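Long-range contacts in GAF domain/HD domain protein (PDB 3EEA), which is of unknown function but may have phosphatase activity, as its family is assigned, this chain being the GAF domain of the longer protein: residues 105-110 with 125-130; 33-38 with 60-65; 12-17 with 152-157. One frame throughout, in Å; residues are numbered along the deposited sequence.

Interaction 1 of 3, residues 105-110 with 125-130; sequences RNLCVL and FMARTR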
# COMPACT_ATOMS: atom_id res chain seq x y z
N ARG A 105 17.43 -19.61 -13.01
CA ARG A 105 18.62 -19.20 -13.77
C ARG A 105 18.41 -17.98 -14.69
O ARG A 105 19.33 -17.22 -14.92
CB ARG A 105 19.15 -20.38 -14.60
CG ARG A 105 18.43 -20.57 -15.93
CD ARG A 105 18.52 -21.98 -16.45
NE ARG A 105 17.67 -22.11 -17.62
CZ ARG A 105 16.38 -22.44 -17.61
NH1 ARG A 105 15.72 -22.70 -16.48
NH2 ARG A 105 15.73 -22.51 -18.77
N ASN A 106 17.19 -17.80 -15.21
CA ASN A 106 16.89 -16.66 -16.10
C ASN A 106 16.38 -15.42 -15.39
O ASN A 106 15.88 -14.47 -16.06
CB ASN A 106 15.84 -17.05 -17.15
CG ASN A 106 16.40 -17.91 -18.27
OD1 ASN A 106 15.65 -18.64 -18.93
ND2 ASN A 106 17.71 -17.84 -18.48
N LEU A 107 16.48 -15.40 -14.05
CA LEU A 107 15.76 -14.41 -13.24
C LEU A 107 16.65 -13.57 -12.32
O LEU A 107 17.70 -14.03 -11.90
CB LEU A 107 14.67 -15.15 -12.42
CG LEU A 107 13.60 -15.97 -13.15
CD1 LEU A 107 12.72 -16.80 -12.18
CD2 LEU A 107 12.66 -15.14 -14.01
N CYS A 108 16.26 -12.32 -12.09
CA CYS A 108 16.78 -11.48 -11.03
C CYS A 108 15.77 -11.70 -9.88
O CYS A 108 14.57 -11.56 -10.12
CB CYS A 108 16.76 -10.01 -11.49
SG CYS A 108 17.09 -8.86 -10.12
N VAL A 109 16.23 -12.06 -8.67
CA VAL A 109 15.30 -12.38 -7.55
C VAL A 109 15.55 -11.52 -6.32
O VAL A 109 16.68 -11.42 -5.83
CB VAL A 109 15.27 -13.86 -7.17
CG1 VAL A 109 14.26 -14.09 -6.00
CG2 VAL A 109 14.96 -14.76 -8.41
N LEU A 110 14.50 -10.82 -5.90
CA LEU A 110 14.54 -10.02 -4.73
C LEU A 110 13.80 -10.77 -3.61
O LEU A 110 12.66 -11.17 -3.80
CB LEU A 110 13.90 -8.68 -5.00
CG LEU A 110 13.72 -7.75 -3.83
CD1 LEU A 110 15.06 -7.19 -3.34
CD2 LEU A 110 12.75 -6.61 -4.23
N PHE A 125 9.10 -13.07 -2.28
CA PHE A 125 10.08 -13.13 -3.36
C PHE A 125 9.47 -12.57 -4.66
O PHE A 125 8.31 -12.87 -5.00
CB PHE A 125 10.51 -14.53 -3.56
CG PHE A 125 11.06 -15.20 -2.31
CD1 PHE A 125 12.37 -15.02 -1.95
CD2 PHE A 125 10.22 -15.94 -1.47
CE1 PHE A 125 12.88 -15.63 -0.80
CE2 PHE A 125 10.72 -16.56 -0.31
CZ PHE A 125 12.04 -16.38 0.03
N MET A 126 10.23 -11.74 -5.34
CA MET A 126 9.79 -11.08 -6.57
C MET A 126 10.85 -11.34 -7.60
O MET A 126 12.02 -11.35 -7.27
CB MET A 126 9.63 -9.59 -6.34
CG MET A 126 8.44 -9.31 -5.34
SD MET A 126 8.19 -7.58 -5.02
CE MET A 126 7.64 -6.98 -6.56
N ALA A 127 10.41 -11.62 -8.84
CA ALA A 127 11.33 -12.03 -9.89
C ALA A 127 11.01 -11.29 -11.17
O ALA A 127 9.85 -11.02 -11.46
CB ALA A 127 11.21 -13.57 -10.15
N ARG A 128 12.05 -10.99 -11.90
CA ARG A 128 11.92 -10.70 -13.33
C ARG A 128 13.11 -11.24 -14.12
O ARG A 128 14.15 -11.64 -13.55
CB ARG A 128 11.60 -9.23 -13.60
CG ARG A 128 12.37 -8.28 -12.97
CD ARG A 128 11.65 -6.92 -13.05
NE ARG A 128 12.60 -5.90 -12.86
CZ ARG A 128 12.41 -4.66 -12.40
NH1 ARG A 128 13.49 -3.92 -12.30
NH2 ARG A 128 11.25 -4.16 -12.02
N THR A 129 12.94 -11.32 -15.45
CA THR A 129 13.97 -11.97 -16.26
C THR A 129 15.17 -11.09 -16.25
O THR A 129 15.03 -9.86 -16.16
CB THR A 129 13.48 -12.26 -17.69
OG1 THR A 129 12.92 -11.06 -18.25
CG2 THR A 129 12.41 -13.35 -17.64
N ARG A 130 16.34 -11.72 -16.33
CA ARG A 130 17.63 -11.05 -16.18
C ARG A 130 18.04 -10.13 -17.32
O ARG A 130 19.05 -9.44 -17.20
CB ARG A 130 18.75 -12.10 -16.05
CG ARG A 130 18.70 -12.92 -14.79
CD ARG A 130 19.89 -13.87 -14.75
NE ARG A 130 21.11 -13.14 -14.43
CZ ARG A 130 22.19 -13.03 -15.20
NH1 ARG A 130 22.27 -13.62 -16.38
NH2 ARG A 130 23.22 -12.31 -14.77
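Cys108 and Arg128 trade two backbone hydrogen bonds between the strands. Cys108 N gives to Arg128 O at 2.7 Å, running nearly straight on from the carbonyl at 173°. Arg128 N returns a bond to Cys108 O. Leu110 and Met126 form the second hydrogen-bonded pair, with Leu110 N to Met126 O and Met126 N to Leu110 O both 2.9 Å. Past the end of the paired strands, Arg130 N reaches Asn106 O at 2.8 Å, tilted out of the carbonyl plane. Softer CA-H...O contacts fill in between these bonds. Ala127 CA meets Cys108 O, and Val109 CA meets Met126 O.

The two strands are the arms of the antiparallel hairpin 107-116 and 119-129, inside the GAF-domain sheet. Strand 33-39 lies beyond 119-129, and strand 85-87 beyond 107-116.

Apolar contacts are looser. Ala127 CB takes Leu107 CD1 at 4.1 Å and Val109 CG2 at 4.3 Å. Both branched side chains meet the small alanine from the neighbouring strand, on the sheet face that also carries Trp33. On the other face Leu110 and Met126 both pack on Ile143 of helix 137-158.

Arg130 crosses the strand end with its aliphatic part. CG lies 3.3 Å from Leu107 O and CD 3.4 Å from Arg105 O. The bend at chi3 (74°) turns the guanidinium off this line, and its NE bonds to Thr88 O. The Arg128 guanidinium has partners of its own: a salt bridge to Glu139, a hydrogen bond to Lys30 O and a cation-pi contact with Phe135.

Interaction 2 of 3, residues 33-38 with 60-65; sequences WIAVYF and PVFREM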
# COMPACT_ATOMS: atom_id res chain seq x y z
N TRP A 33 6.84 -12.52 -11.55
CA TRP A 33 6.00 -13.15 -10.55
C TRP A 33 6.42 -12.77 -9.13
O TRP A 33 7.49 -12.14 -8.95
CB TRP A 33 6.03 -14.65 -10.70
CG TRP A 33 7.31 -15.32 -10.76
CD1 TRP A 33 7.82 -15.98 -11.87
CD2 TRP A 33 8.21 -15.66 -9.66
NE1 TRP A 33 8.99 -16.58 -11.56
CE2 TRP A 33 9.27 -16.42 -10.22
CE3 TRP A 33 8.27 -15.32 -8.30
CZ2 TRP A 33 10.35 -16.88 -9.46
CZ3 TRP A 33 9.35 -15.78 -7.53
CH2 TRP A 33 10.40 -16.54 -8.12
N ILE A 34 5.52 -13.09 -8.21
CA ILE A 34 5.64 -12.87 -6.76
C ILE A 34 5.22 -14.14 -6.04
O ILE A 34 4.24 -14.79 -6.42
CB ILE A 34 4.72 -11.70 -6.27
CG1 ILE A 34 4.97 -10.48 -7.14
CG2 ILE A 34 4.93 -11.47 -4.75
CD1 ILE A 34 4.22 -9.17 -6.73
N ALA A 35 6.02 -14.55 -5.07
CA ALA A 35 5.78 -15.75 -4.30
C ALA A 35 5.88 -15.41 -2.80
O ALA A 35 6.94 -14.94 -2.36
CB ALA A 35 6.79 -16.83 -4.68
N VAL A 36 4.81 -15.64 -2.04
CA VAL A 36 4.74 -15.27 -0.66
C VAL A 36 4.70 -16.51 0.19
O VAL A 36 3.96 -17.44 -0.13
CB VAL A 36 3.47 -14.38 -0.33
CG1 VAL A 36 3.49 -13.99 1.18
CG2 VAL A 36 3.41 -13.20 -1.29
N TYR A 37 5.50 -16.51 1.25
CA TYR A 37 5.59 -17.59 2.21
C TYR A 37 5.43 -17.10 3.65
O TYR A 37 5.83 -15.96 3.98
CB TYR A 37 6.99 -18.19 2.16
CG TYR A 37 7.32 -18.91 0.87
CD1 TYR A 37 7.32 -20.32 0.80
CD2 TYR A 37 7.62 -18.19 -0.28
CE1 TYR A 37 7.61 -20.96 -0.40
CE2 TYR A 37 7.96 -18.84 -1.45
CZ TYR A 37 7.94 -20.21 -1.51
OH TYR A 37 8.25 -20.81 -2.70
N PHE A 38 4.91 -17.96 4.52
CA PHE A 38 4.91 -17.66 5.93
C PHE A 38 5.94 -18.49 6.67
O PHE A 38 6.20 -19.63 6.28
CB PHE A 38 3.53 -17.89 6.52
CG PHE A 38 2.52 -16.87 6.11
CD1 PHE A 38 2.79 -15.51 6.22
CD2 PHE A 38 1.28 -17.26 5.66
CE1 PHE A 38 1.85 -14.57 5.85
CE2 PHE A 38 0.30 -16.32 5.29
CZ PHE A 38 0.59 -14.98 5.39
N PRO A 60 2.16 -26.35 -9.14
CA PRO A 60 2.27 -27.50 -8.21
C PRO A 60 3.59 -27.54 -7.44
O PRO A 60 3.61 -27.97 -6.30
CB PRO A 60 2.19 -28.73 -9.12
CG PRO A 60 1.67 -28.24 -10.43
CD PRO A 60 1.93 -26.77 -10.53
N VAL A 61 4.67 -27.11 -8.07
CA VAL A 61 5.99 -27.02 -7.42
C VAL A 61 6.02 -26.01 -6.25
O VAL A 61 6.44 -26.32 -5.13
CB VAL A 61 7.08 -26.62 -8.43
CG1 VAL A 61 8.42 -26.35 -7.72
CG2 VAL A 61 7.21 -27.71 -9.52
N PHE A 62 5.57 -24.78 -6.53
CA PHE A 62 5.38 -23.78 -5.48
C PHE A 62 4.54 -24.32 -4.32
O PHE A 62 4.93 -24.18 -3.17
CB PHE A 62 4.70 -22.53 -6.06
CG PHE A 62 4.27 -21.55 -5.02
CD1 PHE A 62 5.22 -20.84 -4.30
CD2 PHE A 62 2.94 -21.39 -4.68
CE1 PHE A 62 4.88 -19.95 -3.32
CE2 PHE A 62 2.57 -20.52 -3.67
CZ PHE A 62 3.55 -19.78 -2.99
N ARG A 63 3.40 -24.93 -4.62
CA ARG A 63 2.46 -25.31 -3.56
C ARG A 63 2.98 -26.44 -2.67
O ARG A 63 2.57 -26.53 -1.51
CB ARG A 63 1.11 -25.66 -4.12
CG ARG A 63 0.42 -24.50 -4.80
CD ARG A 63 -1.06 -24.45 -4.46
NE ARG A 63 -1.83 -24.97 -5.56
CZ ARG A 63 -2.70 -24.28 -6.29
NH1 ARG A 63 -2.96 -22.99 -6.05
NH2 ARG A 63 -3.32 -24.89 -7.30
N GLU A 64 3.89 -27.25 -3.17
CA GLU A 64 4.35 -28.39 -2.39
C GLU A 64 5.74 -28.25 -1.77
O GLU A 64 6.16 -29.15 -1.05
CB GLU A 64 4.33 -29.64 -3.26
CG GLU A 64 5.43 -29.77 -4.26
CD GLU A 64 5.13 -30.94 -5.20
OE1 GLU A 64 4.09 -31.57 -5.03
OE2 GLU A 64 5.93 -31.25 -6.09
N MET A 65 6.46 -27.20 -2.09
CA MET A 65 7.89 -27.07 -1.72
C MET A 65 8.13 -26.08 -0.54
O MET A 65 8.21 -24.86 -0.74
CB MET A 65 8.67 -26.66 -2.97
CG MET A 65 10.18 -26.48 -2.82
SD MET A 65 11.09 -25.96 -4.32
CE MET A 65 10.45 -24.29 -4.65
O HOH W 1 7.53 -23.40 -2.77
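Phe62 points the edge of its ring at the face of Tyr37, an offset edge-to-face stack. The planes stand at 75° and the centroids are 5.3 Å apart. The pair joins helix 59-64 to strand 33-39 of the GAF-domain sheet, beside the pocket that holds a polyether molecule. The two side chains run past each other in opposite directions. Phe62 CE1 comes 3.6 Å from Tyr37 CZ and also meets Ala35 CB at 3.9 Å. Phe62 CZ lies 3.7 Å from Val36 O, which sits at the ring edge. The Phe62 CG is anti to the backbone N (chi1 171°), which carries the ring from the helix to the strand. Pro48 touches both rings, and Phe125 meets Tyr37 with its plane nearly perpendicular. Without the phenol ring, as with an alanine here, the Phe62 edge would probably lose its aromatic face and the bridging water its donor. That water lies in the plane of the Tyr37 ring, at its edge. It accepts from Tyr37 OH at 2.7 Å and donates to Phe62 O at 2.7 Å. Its other donated bond runs 2.6 Å to Met65 O, where the chain leaves the helix.

Interaction 3 of 3, residues 12-17 with 152-157; sequences TDVDEV and LVVSHM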
# COMPACT_ATOMS: atom_id res chain seq x y z
N THR A 12 -9.90 -11.58 10.40
CA THR A 12 -8.52 -12.06 10.49
C THR A 12 -8.11 -12.83 9.26
O THR A 12 -7.30 -13.72 9.37
CB THR A 12 -8.30 -12.95 11.76
OG1 THR A 12 -9.18 -14.09 11.71
CG2 THR A 12 -8.53 -12.14 13.02
N ASP A 13 -8.58 -12.42 8.09
CA ASP A 13 -8.36 -13.17 6.87
C ASP A 13 -7.02 -12.77 6.24
O ASP A 13 -6.90 -11.86 5.40
CB ASP A 13 -9.53 -12.97 5.90
CG ASP A 13 -9.46 -13.91 4.70
OD1 ASP A 13 -8.35 -14.37 4.36
OD2 ASP A 13 -10.53 -14.13 4.09
N VAL A 14 -6.01 -13.47 6.68
CA VAL A 14 -4.64 -13.21 6.22
C VAL A 14 -4.47 -13.39 4.70
O VAL A 14 -3.68 -12.69 4.08
CB VAL A 14 -3.61 -14.08 7.02
CG1 VAL A 14 -3.42 -13.56 8.45
CG2 VAL A 14 -4.04 -15.52 7.06
N ASP A 15 -5.19 -14.34 4.11
CA ASP A 15 -5.03 -14.58 2.67
C ASP A 15 -5.55 -13.42 1.83
O ASP A 15 -4.97 -13.11 0.81
CB ASP A 15 -5.62 -15.94 2.22
CG ASP A 15 -5.25 -16.28 0.77
OD1 ASP A 15 -4.06 -16.17 0.36
OD2 ASP A 15 -6.17 -16.61 0.00
N GLU A 16 -6.62 -12.74 2.25
CA GLU A 16 -7.07 -11.56 1.49
C GLU A 16 -6.03 -10.42 1.59
O GLU A 16 -5.88 -9.69 0.65
CB GLU A 16 -8.41 -11.00 1.93
CG GLU A 16 -9.60 -11.87 1.63
CD GLU A 16 -10.01 -11.84 0.17
OE1 GLU A 16 -9.82 -10.81 -0.54
OE2 GLU A 16 -10.60 -12.85 -0.24
N VAL A 17 -5.38 -10.27 2.74
CA VAL A 17 -4.30 -9.29 2.93
C VAL A 17 -3.15 -9.60 1.92
O VAL A 17 -2.65 -8.70 1.23
CB VAL A 17 -3.81 -9.24 4.38
CG1 VAL A 17 -2.60 -8.28 4.54
CG2 VAL A 17 -4.97 -8.77 5.36
N LEU A 152 2.68 -6.10 9.39
CA LEU A 152 2.13 -5.62 10.65
C LEU A 152 0.65 -6.03 10.81
O LEU A 152 0.19 -6.53 11.89
CB LEU A 152 2.26 -4.11 10.66
CG LEU A 152 1.67 -3.34 11.81
CD1 LEU A 152 2.27 -3.86 13.12
CD2 LEU A 152 2.12 -1.82 11.53
N VAL A 153 -0.08 -5.88 9.73
CA VAL A 153 -1.48 -6.28 9.67
C VAL A 153 -1.63 -7.78 9.93
O VAL A 153 -2.48 -8.19 10.77
CB VAL A 153 -2.15 -5.92 8.32
CG1 VAL A 153 -3.61 -6.50 8.28
CG2 VAL A 153 -2.25 -4.36 8.13
N VAL A 154 -0.86 -8.58 9.21
CA VAL A 154 -0.90 -10.06 9.31
C VAL A 154 -0.55 -10.48 10.72
O VAL A 154 -1.22 -11.33 11.32
CB VAL A 154 0.01 -10.77 8.26
CG1 VAL A 154 0.11 -12.32 8.59
CG2 VAL A 154 -0.60 -10.58 6.85
N SER A 155 0.44 -9.81 11.31
CA SER A 155 0.85 -10.17 12.66
C SER A 155 -0.28 -9.90 13.66
O SER A 155 -0.59 -10.77 14.47
CB SER A 155 2.14 -9.49 13.05
OG SER A 155 1.90 -8.19 13.50
N HIS A 156 -0.97 -8.75 13.54
CA HIS A 156 -2.18 -8.50 14.37
C HIS A 156 -3.22 -9.61 14.20
O HIS A 156 -3.83 -10.08 15.20
CB HIS A 156 -2.85 -7.15 14.08
CG HIS A 156 -2.06 -5.95 14.48
ND1 HIS A 156 -2.26 -4.71 13.91
CD2 HIS A 156 -1.04 -5.81 15.35
CE1 HIS A 156 -1.40 -3.85 14.44
NE2 HIS A 156 -0.65 -4.49 15.31
N MET A 157 -3.45 -10.05 12.96
CA MET A 157 -4.42 -11.12 12.67
C MET A 157 -4.00 -12.52 13.22
O MET A 157 -4.85 -13.28 13.70
CB MET A 157 -4.63 -11.23 11.18
CG MET A 157 -5.25 -10.01 10.51
SD MET A 157 -5.60 -10.15 8.71
CE MET A 157 -6.64 -8.68 8.44
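Met157 and Val17 reach toward each other tip to tip, with Met157 CE 3.5 Å from Val17 CG2. The Met157 chain is extended beyond CG, with chi2 -177° and chi3 168°. This carries SD and CE along the start of the helix, from Thr12 to Val17. Its SD lies 3.7 Å from Thr12 C, and its CB touches Val14 CG1 at 3.8 Å. Val14 and Met157 pass alongside each other in opposite directions.

Three valine pairs continue the contact. Val14 CG1 meets Val154 CG1 at 3.7 Å, the side chains crossing at about a right angle. Val17 CG1 lies 3.8 Å from Val154 CG2, and Val17 CG2 lies 3.9 Å from Val153 CG1. Val17 thus spreads one methyl over Val154 and the other over Val153 and the methionine end. At the far end of the contact, Thr12 CG2 sits 3.9 Å from Met157 O.

This is apolar helix-to-helix packing in the GAF domain. It joins the first turn of helix 14-28 to the C-terminal part of helix 137-158.

Asp13 sets the start of the first helix. It is the N-cap, and its OD1 accepts from Glu16 N, which approaches from above the carboxylate plane. Before it, Thr12 OG1 bonds to Leu8 O. Asp15 turns away from the contact and forms a salt bridge with Arg50. The second helix also faces the second subunit. His156 ND1 hydrogen-bonds to His156 ND1 of that subunit, and the two imidazoles lie almost parallel. Met157 packs on the same His156 of the second subunit.

Interactions 1 and 2 meet in the sheet, where strands 119-129 and 33-39 are neighbours. Their centres are 14 Å apart. Phe125 O lies 2.8 Å from Ala35 N, a probable hydrogen bond, and Leu107 CD1 packs 3.6 Å from Trp33 CZ2. Both help line the polyether pocket: Leu107 and Phe125 come from interaction 1, and Trp33, Tyr37 and Met65 from interaction 2. The polyether is probably from the crystallisation liquor, though it may mark a natural binding site. Interaction 3 joins the helices near the subunit interface. It touches interaction 2 through Phe38 CE1 and Val154 CG1, 3.9 Å apart. Its nearest atoms to interaction 1 are about 13 Å away.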